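Local coordinates for protein putative pyridoxal phosphate-dependent transferase (Clostridium difficile, PDB 4DQ6) that binds pyridoxal-5'-phosphate and is probably a transferase of the aminotransferase class I and II family, at residues A[301-304]-A[305-309]; A[377-380]-A[381-385]; A[74-77]-A[78-82]. All coordinates share one frame; numbering follows the deposited sequence.

Contact 1: A[301-304]-A[305-309]; sequences SNID and FAIKY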
# COMPACT_ATOMS: atom_id res chain seq x y z
N SER A 301 -23.22 -11.40 22.38
CA SER A 301 -23.47 -11.17 23.79
C SER A 301 -23.24 -9.72 24.22
O SER A 301 -24.05 -9.12 24.92
CB SER A 301 -22.58 -12.11 24.56
OG SER A 301 -22.85 -12.04 25.96
N ASN A 302 -22.14 -9.12 23.77
CA ASN A 302 -21.90 -7.66 23.96
C ASN A 302 -23.09 -6.82 23.48
O ASN A 302 -23.47 -5.88 24.12
CB ASN A 302 -20.63 -7.15 23.27
CG ASN A 302 -19.37 -7.22 24.16
OD1 ASN A 302 -19.36 -7.82 25.30
ND2 ASN A 302 -18.25 -6.74 23.60
N ILE A 303 -23.59 -7.14 22.27
CA ILE A 303 -24.69 -6.39 21.67
C ILE A 303 -25.95 -6.49 22.53
O ILE A 303 -26.56 -5.48 22.88
CB ILE A 303 -24.91 -6.85 20.23
CG1 ILE A 303 -23.81 -6.32 19.33
CG2 ILE A 303 -26.28 -6.40 19.78
CD1 ILE A 303 -23.70 -7.01 17.99
N ASP A 304 -26.27 -7.70 22.93
CA ASP A 304 -27.43 -7.94 23.79
C ASP A 304 -27.28 -7.22 25.15
O ASP A 304 -28.20 -6.58 25.62
CB ASP A 304 -27.64 -9.44 23.93
CG ASP A 304 -28.20 -10.09 22.71
OD1 ASP A 304 -28.75 -9.39 21.82
OD2 ASP A 304 -28.09 -11.32 22.64
N PHE A 305 -26.07 -7.26 25.71
CA PHE A 305 -25.77 -6.57 26.97
C PHE A 305 -25.96 -5.06 26.83
O PHE A 305 -26.61 -4.42 27.67
CB PHE A 305 -24.36 -6.91 27.46
CG PHE A 305 -23.87 -6.01 28.54
CD1 PHE A 305 -24.23 -6.25 29.86
CD2 PHE A 305 -23.13 -4.86 28.25
CE1 PHE A 305 -23.80 -5.41 30.87
CE2 PHE A 305 -22.70 -4.02 29.26
CZ PHE A 305 -23.06 -4.29 30.56
N ALA A 306 -25.45 -4.50 25.73
CA ALA A 306 -25.53 -3.06 25.51
C ALA A 306 -26.94 -2.59 25.32
O ALA A 306 -27.31 -1.56 25.83
CB ALA A 306 -24.65 -2.64 24.34
N ILE A 307 -27.71 -3.33 24.56
CA ILE A 307 -29.09 -2.94 24.31
C ILE A 307 -29.90 -3.04 25.58
O ILE A 307 -30.66 -2.14 25.89
CB ILE A 307 -29.70 -3.78 23.17
CG1 ILE A 307 -29.05 -3.40 21.87
CG2 ILE A 307 -31.20 -3.60 23.07
CD1 ILE A 307 -29.36 -4.33 20.74
N LYS A 308 -29.70 -4.10 26.37
CA LYS A 308 -30.38 -4.21 27.67
C LYS A 308 -29.99 -3.05 28.60
O LYS A 308 -30.85 -2.40 29.21
CB LYS A 308 -30.06 -5.57 28.28
CG LYS A 308 -30.66 -5.83 29.67
CD LYS A 308 -30.33 -7.23 30.18
CE LYS A 308 -30.31 -7.26 31.70
NZ LYS A 308 -31.68 -7.04 32.22
N TYR A 309 -28.69 -2.73 28.65
CA TYR A 309 -28.20 -1.64 29.47
C TYR A 309 -28.81 -0.31 29.06
O TYR A 309 -29.31 0.42 29.90
CB TYR A 309 -26.68 -1.54 29.43
CG TYR A 309 -26.12 -0.64 30.46
CD1 TYR A 309 -26.06 0.74 30.29
CD2 TYR A 309 -25.62 -1.18 31.64
CE1 TYR A 309 -25.53 1.57 31.31
CE2 TYR A 309 -25.11 -0.36 32.63
CZ TYR A 309 -25.04 0.99 32.44
OH TYR A 309 -24.56 1.81 33.43
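Asn302 and Ala306 meet through a backbone oxygen that more than one group approaches: Asn302 O receives Ala306 N at 2.9 Å, with the donor tilted 25° from the carbonyl plane, and the methyl carbon Ala306 CB rests 3.5 Å from the same Asn302 O. Asn302 O also lies near the plane of the Phe305 ring, at its edge. Phe305 makes the preceding bond of the series, its N reaching Ser301 O at 2.9 Å. Because Phe305 CG stands anti to its own nitrogen (chi1 166°), the ring leads away from residues 301-304 and packs on Arg376 and Leu383 of helix 376-390, while Phe305 CB stays 3.4 Å from Ser301 O. A third bond joins Ile307 N to Ile303 O at 3.0 Å; the two isoleucine side chains, one turn apart, lie alongside each other and point the same way. Ile303 CG2 touches Ile307 CD1 at 3.8 Å, and Ile307 CG1 lies 3.4 Å from Ile303 O, so this carbonyl is flanked by hydrocarbon as well as bonded. The polar ends turn elsewhere: Asn302 OD1 accepts from Arg376 NE, Asn302 ND2 bonds the backbone oxygens of Cys374 and Leu372, and Asp304 forms a salt bridge with Lys321. The arrangement is regular alpha-helix, with i to i+4 bonds and an i/i+4 apolar pair, in helix 289-313 of the class I and II aminotransferase fold.

Contact 2: A[377-380]-A[381-385]; sequences SMLE and EALIR
Leu383 packs back over the turn begun by Leu379, and its branch can be traced outward atom by atom. Leu383 CB lies 3.8 Å from both Leu379 O and Glu380 O, the first of which also accepts the backbone bond from Leu383 N. With CG anti to the carbonyl carbon (chi1 -64°), the chain folds beside its own nitrogen, and Leu383 CG comes to 3.5 Å from Leu379 O. At the tip, Leu383 CD1 reaches Leu379 CD1 at 4.0 Å, the two side chains meeting at a slant. Leu379 leaves its backbone pointing away from the next turn, but chi1 of 177° puts CG beside the carbonyl carbon and brings the end of the branch back to Leu383. Ile384 repeats the pattern on the outer flank, where its CG1 sits 3.2 Å from Glu380 O. A salt bridge from Glu381 OE2 to Arg385 NH2 is doubtful, because the glutamate is modelled in two conformers; Arg385 NH1 bonds Lys351 O. Within the fold, Leu379, Leu383 and Ile384 turn to helix 289-313, whereas Glu381, Ala382 and Arg385 touch Leu35 of strand 35-36, leaving helix 376-390 between the two.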
# COMPACT_ATOMS: atom_id res chain seq x y z
N SER A 377 -15.74 -5.60 29.87
CA SER A 377 -15.38 -4.61 30.87
C SER A 377 -15.29 -3.19 30.27
O SER A 377 -15.70 -2.23 30.90
CB SER A 377 -14.08 -5.04 31.59
OG SER A 377 -14.33 -6.05 32.53
N MET A 378 -14.67 -3.08 29.08
CA MET A 378 -14.49 -1.80 28.42
C MET A 378 -15.83 -1.26 27.89
O MET A 378 -16.13 -0.09 27.99
CB MET A 378 -13.52 -1.96 27.25
CG MET A 378 -13.36 -0.73 26.40
SD MET A 378 -11.93 -0.90 25.30
CE MET A 378 -12.26 0.49 24.19
N LEU A 379 -16.64 -2.17 27.37
CA LEU A 379 -17.99 -1.82 26.93
C LEU A 379 -18.85 -1.29 28.06
O LEU A 379 -19.49 -0.25 27.96
CB LEU A 379 -18.64 -3.03 26.27
CG LEU A 379 -20.10 -2.83 25.82
CD1 LEU A 379 -20.38 -1.59 24.90
CD2 LEU A 379 -20.63 -4.10 25.13
N GLU A 380 -18.81 -1.98 29.19
CA GLU A 380 -19.51 -1.48 30.41
C GLU A 380 -19.06 -0.07 30.78
O GLU A 380 -19.86 0.81 31.07
CB GLU A 380 -19.44 -2.42 31.63
CG GLU A 380 -19.83 -1.62 32.88
CD GLU A 380 -19.82 -2.37 34.20
OE1 GLU A 380 -18.76 -2.83 34.68
OE2 GLU A 380 -20.91 -2.42 34.79
N GLU A 381 -17.75 0.15 30.81
CA GLU A 381 -17.23 1.45 31.12
C GLU A 381 -17.70 2.50 30.15
O GLU A 381 -18.02 3.61 30.54
CB GLU A 381 -15.67 1.38 31.22
CG GLU A 381 -15.02 2.52 31.92
CD GLU A 381 -13.53 2.53 31.68
OE1 GLU A 381 -12.91 1.46 31.91
OE2 GLU A 381 -12.98 3.58 31.26
N ALA A 382 -17.75 2.12 28.88
CA ALA A 382 -18.21 3.07 27.87
C ALA A 382 -19.67 3.45 28.07
O ALA A 382 -20.01 4.60 28.04
CB ALA A 382 -18.03 2.49 26.49
N LEU A 383 -20.48 2.49 28.43
CA LEU A 383 -21.93 2.77 28.63
C LEU A 383 -22.15 3.62 29.87
O LEU A 383 -23.00 4.50 29.89
CB LEU A 383 -22.75 1.48 28.65
CG LEU A 383 -22.78 0.68 27.36
CD1 LEU A 383 -23.20 -0.75 27.63
CD2 LEU A 383 -23.68 1.38 26.34
N ILE A 384 -21.36 3.39 30.93
CA ILE A 384 -21.40 4.21 32.13
C ILE A 384 -21.02 5.67 31.85
O ILE A 384 -21.69 6.61 32.30
CB ILE A 384 -20.49 3.65 33.22
CG1 ILE A 384 -20.99 2.28 33.72
CG2 ILE A 384 -20.39 4.68 34.34
CD1 ILE A 384 -19.94 1.54 34.55
N ARG A 385 -20.01 5.86 30.98
CA ARG A 385 -19.61 7.20 30.53
C ARG A 385 -20.69 7.92 29.71
O ARG A 385 -20.95 9.12 29.91
CB ARG A 385 -18.26 7.16 29.77
CG ARG A 385 -17.08 6.81 30.69
CD ARG A 385 -15.71 6.94 29.98
NE ARG A 385 -14.65 6.58 30.93
CZ ARG A 385 -13.44 7.11 30.96
NH1 ARG A 385 -13.04 8.00 30.05
NH2 ARG A 385 -12.60 6.72 31.92

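Contact 3: A[74-77]-A[78-82]; sequences ESIV and NWLYR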
# COMPACT_ATOMS: atom_id res chain seq x y z
N GLU A 74 -6.31 -19.14 -3.60
CA GLU A 74 -7.05 -20.38 -3.28
C GLU A 74 -7.75 -20.27 -1.90
O GLU A 74 -8.87 -20.71 -1.76
CB GLU A 74 -6.15 -21.61 -3.33
CG GLU A 74 -5.77 -21.96 -4.76
CD GLU A 74 -4.65 -22.99 -4.99
OE1 GLU A 74 -3.89 -23.39 -4.04
OE2 GLU A 74 -4.51 -23.39 -6.19
N SER A 75 -7.09 -19.65 -0.91
CA SER A 75 -7.71 -19.51 0.38
C SER A 75 -8.95 -18.63 0.32
O SER A 75 -9.93 -18.87 1.05
CB SER A 75 -6.71 -18.98 1.44
OG SER A 75 -6.42 -17.61 1.34
N ILE A 76 -8.86 -17.58 -0.51
CA ILE A 76 -9.99 -16.68 -0.70
C ILE A 76 -11.15 -17.40 -1.41
O ILE A 76 -12.30 -17.34 -0.98
CB ILE A 76 -9.58 -15.43 -1.49
CG1 ILE A 76 -8.55 -14.63 -0.66
CG2 ILE A 76 -10.80 -14.58 -1.86
CD1 ILE A 76 -7.84 -13.51 -1.44
N VAL A 77 -10.86 -18.06 -2.51
CA VAL A 77 -11.89 -18.78 -3.25
C VAL A 77 -12.58 -19.77 -2.33
O VAL A 77 -13.79 -19.89 -2.31
CB VAL A 77 -11.29 -19.53 -4.48
CG1 VAL A 77 -12.32 -20.47 -5.11
CG2 VAL A 77 -10.75 -18.50 -5.49
N ASN A 78 -11.80 -20.51 -1.54
CA ASN A 78 -12.38 -21.50 -0.63
C ASN A 78 -13.21 -20.91 0.46
O ASN A 78 -14.26 -21.43 0.79
CB ASN A 78 -11.25 -22.37 -0.07
CG ASN A 78 -10.62 -23.22 -1.16
OD1 ASN A 78 -11.25 -23.46 -2.24
ND2 ASN A 78 -9.39 -23.68 -0.93
N TRP A 79 -12.77 -19.79 1.04
CA TRP A 79 -13.63 -19.04 1.99
C TRP A 79 -14.95 -18.63 1.43
O TRP A 79 -16.01 -18.83 2.01
CB TRP A 79 -12.87 -17.80 2.42
CG TRP A 79 -13.54 -17.06 3.54
CD1 TRP A 79 -14.24 -15.86 3.47
CD2 TRP A 79 -13.44 -17.36 4.97
NE1 TRP A 79 -14.65 -15.48 4.72
CE2 TRP A 79 -14.16 -16.34 5.66
CE3 TRP A 79 -12.88 -18.41 5.71
CZ2 TRP A 79 -14.30 -16.34 7.06
CZ3 TRP A 79 -12.97 -18.37 7.09
CH2 TRP A 79 -13.70 -17.37 7.75
N LEU A 80 -14.95 -18.02 0.25
CA LEU A 80 -16.18 -17.51 -0.28
C LEU A 80 -17.16 -18.66 -0.57
O LEU A 80 -18.38 -18.49 -0.41
CB LEU A 80 -15.92 -16.71 -1.55
CG LEU A 80 -15.14 -15.41 -1.42
CD1 LEU A 80 -14.99 -14.62 -2.74
CD2 LEU A 80 -15.59 -14.55 -0.30
N TYR A 81 -16.67 -19.80 -1.04
CA TYR A 81 -17.56 -20.93 -1.18
C TYR A 81 -18.06 -21.51 0.15
O TYR A 81 -19.25 -21.70 0.31
CB TYR A 81 -16.98 -22.05 -2.06
CG TYR A 81 -18.05 -23.08 -2.32
CD1 TYR A 81 -19.09 -22.81 -3.19
CD2 TYR A 81 -18.06 -24.26 -1.63
CE1 TYR A 81 -20.09 -23.72 -3.39
CE2 TYR A 81 -19.06 -25.18 -1.83
CZ TYR A 81 -20.07 -24.91 -2.71
OH TYR A 81 -21.07 -25.82 -2.88
N ARG A 82 -17.16 -21.72 1.10
CA ARG A 82 -17.51 -22.37 2.37
C ARG A 82 -18.49 -21.53 3.16
O ARG A 82 -19.43 -22.03 3.74
CB ARG A 82 -16.32 -22.41 3.33
CG ARG A 82 -15.07 -23.14 2.92
CD ARG A 82 -14.53 -23.89 4.12
NE ARG A 82 -13.89 -23.11 5.19
CZ ARG A 82 -12.80 -22.36 5.05
NH1 ARG A 82 -12.26 -22.18 3.86
NH2 ARG A 82 -12.28 -21.77 6.09
O HOH W 1 -9.85 -20.80 3.06
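Two first torsions set the geometry between Asn78 and Glu74 and between Leu80 and Ile76. In Asn78, chi1 of -67° sets CG beside the backbone nitrogen and thereby over the preceding turn, where Asn78 CG lies 3.1 Å from Glu74 O. That carbonyl accepts Asn78 N at 2.9 Å; the side-chain nitrogen is also close, but its angle is too poor for a hydrogen bond. Leu80 makes the same choice (chi1 -66°), bringing its CG to 3.5 Å from Ile76 O, the acceptor of Leu80 N. Beyond the carbonyl, Ile76 CG2 and Leu80 CD1 approach to 4.3 Å, a loose apolar contact.

Ser75 O is held twice. Trp79 N donates to it at 3.0 Å, tilted 33° from the carbonyl plane, and a water donates to Ser75 O at 2.8 Å. The same water lies in the plane of the Arg82 guanidinium, at its edge, and accepts from Arg82 NH1 at 2.9 Å, thereby linking Ser75 to Arg82, seven residues on, across two turns of the helix. Arg82 NH2 has its own partners, a salt bridge to Glu289 and a bond to Tyr285 O. Trp79 reaches Asp208 through NE1, and its ring meets that of Tyr285. Ile76 and Leu80 turn inward to Tyr249 of strand 248-251, and Ile76 also touches Leu93 of strand 93-96. The result is an amphipathic alpha-helix lying against the antiparallel edge of the central mixed sheet, as belongs to the large domain of fold type I pyridoxal-phosphate enzymes.

Overall arrangement
Along the chain the order is contact 3, contact 1, contact 2, on helices 70-84, 289-313 and 376-390. The last two helices pack together: the centres of contacts 1 and 2 are 11 Å apart, and Phe305 CE2 lies 3.7 Å from Leu383 CD1 where they touch. Contact 3 stands apart, its centre about 32 Å from that of contact 1 and 37 Å from that of contact 2, beside the central mixed sheet; the side chain of Ile76 there is about 13 Å from a bound pyridoxal-5'-phosphate. The same i/i+4 spacing of bonds and apolar side chains thus serves a packed helix pair and a helix laid on the main sheet of one family fold.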